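Long-range contact in oxidoreductase, 2OG-Fe oxygenase family protein, putative, expressed (Oryza sativa subsp. japonica, PDB 5XOI), which probably acts as an iron- and 2-oxoglutarate-dependent dioxygenase of the AlkB family, the chain here being its oxygenase domain: residues Leu6-Leu16 / Ala96-Leu104. Sequence-based numbering, arbitrary orientation.
Sequences LQYLRPGMVLL and AIQASNEFL
Phe103 turns its ring away from its own backbone N (chi1 169°) and across strand 6-10, where Leu6 CB sits over one face, 4.0 Å from the ring centroid, in a CH-pi contact; Ser100 (chi1 -66°) keeps OG beside its own backbone N, within reach of Ala96 O. Leu6 also sends CD2 back to Phe103 CB at 3.6 Å, the two side chains running past each other head to tail. A broad, flat phenylalanine suits this place because its far rim also reaches Tyr8 CB, at 3.9 Å from CE2. Replacing Phe103 with an alanine would take away the ring, and Leu6 CB and Tyr8 CB would probably face a gap beneath the edge strand. Leu104 CD2 approaches the tyrosine ring edge-on, almost level with it. Leu16 CD1 comes to 3.4 Å from Ser100 OG, with Val14 CG1 beside it; branched Val14 also touches Phe103 through CG1 and Leu104 CD2 through CG2. Small Ser100 lets strand 13-16 come close, its hydroxyl donating to Ala96 O (2.9 Å). Helix and beta hairpin, away from the metal site, are thus joined by apolar packing, with Ser100 OG held inside the helix and Tyr8 OH by Glu115.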
# COMPACT_ATOMS: atom_id res chain seq x y z
N LEU A 6 6.59 12.89 -10.25
CA LEU A 6 6.71 11.44 -10.35
C LEU A 6 8.19 11.11 -10.31
O LEU A 6 9.00 11.74 -11.01
CB LEU A 6 6.07 10.89 -11.63
CG LEU A 6 4.60 10.51 -11.47
CD1 LEU A 6 3.72 11.73 -11.71
CD2 LEU A 6 4.23 9.39 -12.42
N GLN A 7 8.55 10.13 -9.50
CA GLN A 7 9.94 9.82 -9.23
C GLN A 7 10.20 8.35 -9.50
O GLN A 7 9.45 7.49 -9.05
CB GLN A 7 10.30 10.20 -7.79
CG GLN A 7 10.40 11.71 -7.61
CD GLN A 7 10.34 12.11 -6.15
OE1 GLN A 7 10.72 11.34 -5.28
NE2 GLN A 7 9.86 13.31 -5.89
N TYR A 8 11.26 8.09 -10.26
CA TYR A 8 11.69 6.74 -10.60
C TYR A 8 12.64 6.24 -9.52
O TYR A 8 13.71 6.82 -9.32
CB TYR A 8 12.37 6.77 -11.97
CG TYR A 8 12.89 5.46 -12.48
CD1 TYR A 8 14.19 5.06 -12.22
CD2 TYR A 8 12.09 4.64 -13.25
CE1 TYR A 8 14.67 3.85 -12.70
CE2 TYR A 8 12.57 3.44 -13.74
CZ TYR A 8 13.86 3.06 -13.47
OH TYR A 8 14.33 1.87 -13.97
N LEU A 9 12.24 5.18 -8.81
CA LEU A 9 13.08 4.69 -7.72
C LEU A 9 13.98 3.54 -8.13
O LEU A 9 15.09 3.41 -7.60
CB LEU A 9 12.21 4.25 -6.54
CG LEU A 9 11.31 5.30 -5.89
CD1 LEU A 9 10.79 4.77 -4.57
CD2 LEU A 9 12.06 6.61 -5.69
N ARG A 10 13.52 2.72 -9.06
CA ARG A 10 14.25 1.59 -9.61
C ARG A 10 13.35 0.96 -10.66
O ARG A 10 12.16 1.34 -10.75
CB ARG A 10 14.65 0.58 -8.53
CG ARG A 10 13.67 0.36 -7.42
CD ARG A 10 14.26 -0.66 -6.46
NE ARG A 10 14.19 -2.00 -7.03
CZ ARG A 10 14.87 -3.05 -6.58
NH1 ARG A 10 15.69 -2.91 -5.53
NH2 ARG A 10 14.74 -4.23 -7.17
N PRO A 11 13.84 0.02 -11.47
CA PRO A 11 12.99 -0.51 -12.54
C PRO A 11 11.66 -1.06 -12.03
O PRO A 11 11.61 -1.90 -11.13
CB PRO A 11 13.88 -1.59 -13.17
CG PRO A 11 15.26 -1.08 -12.97
CD PRO A 11 15.24 -0.43 -11.61
N GLY A 12 10.58 -0.51 -12.57
CA GLY A 12 9.24 -0.90 -12.17
C GLY A 12 8.78 -0.36 -10.84
O GLY A 12 7.82 -0.87 -10.27
N MET A 13 9.44 0.68 -10.32
CA MET A 13 9.07 1.27 -9.04
C MET A 13 8.97 2.78 -9.19
O MET A 13 9.98 3.47 -9.37
CB MET A 13 10.09 0.90 -7.95
CG MET A 13 9.67 1.34 -6.56
SD MET A 13 10.81 0.66 -5.35
CE MET A 13 9.96 1.09 -3.83
N VAL A 14 7.74 3.29 -9.09
CA VAL A 14 7.43 4.69 -9.34
C VAL A 14 6.71 5.24 -8.12
O VAL A 14 5.76 4.62 -7.63
CB VAL A 14 6.56 4.84 -10.60
CG1 VAL A 14 6.07 6.28 -10.75
CG2 VAL A 14 7.35 4.41 -11.82
N LEU A 15 7.15 6.40 -7.65
CA LEU A 15 6.49 7.13 -6.57
C LEU A 15 5.76 8.33 -7.16
O LEU A 15 6.39 9.19 -7.80
CB LEU A 15 7.50 7.57 -5.51
CG LEU A 15 7.00 8.55 -4.45
CD1 LEU A 15 5.87 7.94 -3.61
CD2 LEU A 15 8.14 8.96 -3.56
N LEU A 16 4.45 8.39 -6.97
CA LEU A 16 3.61 9.47 -7.49
C LEU A 16 3.34 10.43 -6.33
O LEU A 16 2.52 10.14 -5.45
CB LEU A 16 2.33 8.91 -8.10
CG LEU A 16 2.47 7.95 -9.27
CD1 LEU A 16 2.62 6.51 -8.76
CD2 LEU A 16 1.27 8.02 -10.18
N ALA A 96 -3.35 5.58 -11.39
CA ALA A 96 -1.96 5.65 -10.95
C ALA A 96 -1.05 4.83 -11.85
O ALA A 96 0.05 5.26 -12.20
CB ALA A 96 -1.85 5.16 -9.50
N ILE A 97 -1.51 3.64 -12.25
CA ILE A 97 -0.75 2.82 -13.19
C ILE A 97 -0.64 3.52 -14.53
O ILE A 97 0.44 3.58 -15.12
CB ILE A 97 -1.41 1.43 -13.32
CG1 ILE A 97 -1.31 0.69 -11.98
CG2 ILE A 97 -0.71 0.62 -14.40
CD1 ILE A 97 -2.11 -0.58 -11.95
N GLN A 98 -1.76 4.05 -15.03
CA GLN A 98 -1.72 4.78 -16.30
C GLN A 98 -0.75 5.95 -16.23
O GLN A 98 0.04 6.17 -17.16
CB GLN A 98 -3.12 5.27 -16.65
CG GLN A 98 -3.99 4.24 -17.37
CD GLN A 98 -5.22 4.87 -18.02
OE1 GLN A 98 -5.68 5.94 -17.60
NE2 GLN A 98 -5.74 4.22 -19.05
N ALA A 99 -0.78 6.72 -15.14
CA ALA A 99 0.13 7.84 -15.02
C ALA A 99 1.58 7.37 -14.94
O ALA A 99 2.47 7.98 -15.54
CB ALA A 99 -0.22 8.68 -13.79
N SER A 100 1.82 6.29 -14.20
CA SER A 100 3.17 5.74 -14.11
C SER A 100 3.68 5.31 -15.48
O SER A 100 4.83 5.56 -15.84
CB SER A 100 3.20 4.57 -13.14
OG SER A 100 2.94 5.02 -11.82
N ASN A 101 2.85 4.60 -16.25
CA ASN A 101 3.31 4.10 -17.54
C ASN A 101 3.57 5.23 -18.51
O ASN A 101 4.47 5.12 -19.35
CB ASN A 101 2.29 3.11 -18.11
CG ASN A 101 2.45 1.74 -17.50
OD1 ASN A 101 3.48 1.46 -16.88
ND2 ASN A 101 1.44 0.88 -17.64
N GLU A 102 2.82 6.33 -18.41
CA GLU A 102 3.11 7.49 -19.23
C GLU A 102 4.44 8.11 -18.84
O GLU A 102 5.24 8.49 -19.70
CB GLU A 102 1.98 8.52 -19.10
CG GLU A 102 2.24 9.81 -19.87
CD GLU A 102 2.24 9.60 -21.37
OE1 GLU A 102 1.70 8.57 -21.83
OE2 GLU A 102 2.79 10.48 -22.09
N PHE A 103 4.70 8.20 -17.53
CA PHE A 103 6.00 8.66 -17.05
C PHE A 103 7.13 7.78 -17.57
O PHE A 103 8.13 8.27 -18.08
CB PHE A 103 5.96 8.69 -15.52
CG PHE A 103 7.29 8.89 -14.86
CD1 PHE A 103 7.94 10.10 -14.95
CD2 PHE A 103 7.84 7.89 -14.07
CE1 PHE A 103 9.16 10.30 -14.31
CE2 PHE A 103 9.05 8.07 -13.43
CZ PHE A 103 9.72 9.29 -13.55
N LEU A 104 6.97 6.45 -17.44
CA LEU A 104 8.01 5.53 -17.91
C LEU A 104 8.19 5.61 -19.42
O LEU A 104 9.31 5.44 -19.92
CB LEU A 104 7.67 4.10 -17.50
CG LEU A 104 7.65 3.79 -15.98
CD1 LEU A 104 6.98 2.47 -15.73
CD2 LEU A 104 9.06 3.76 -15.41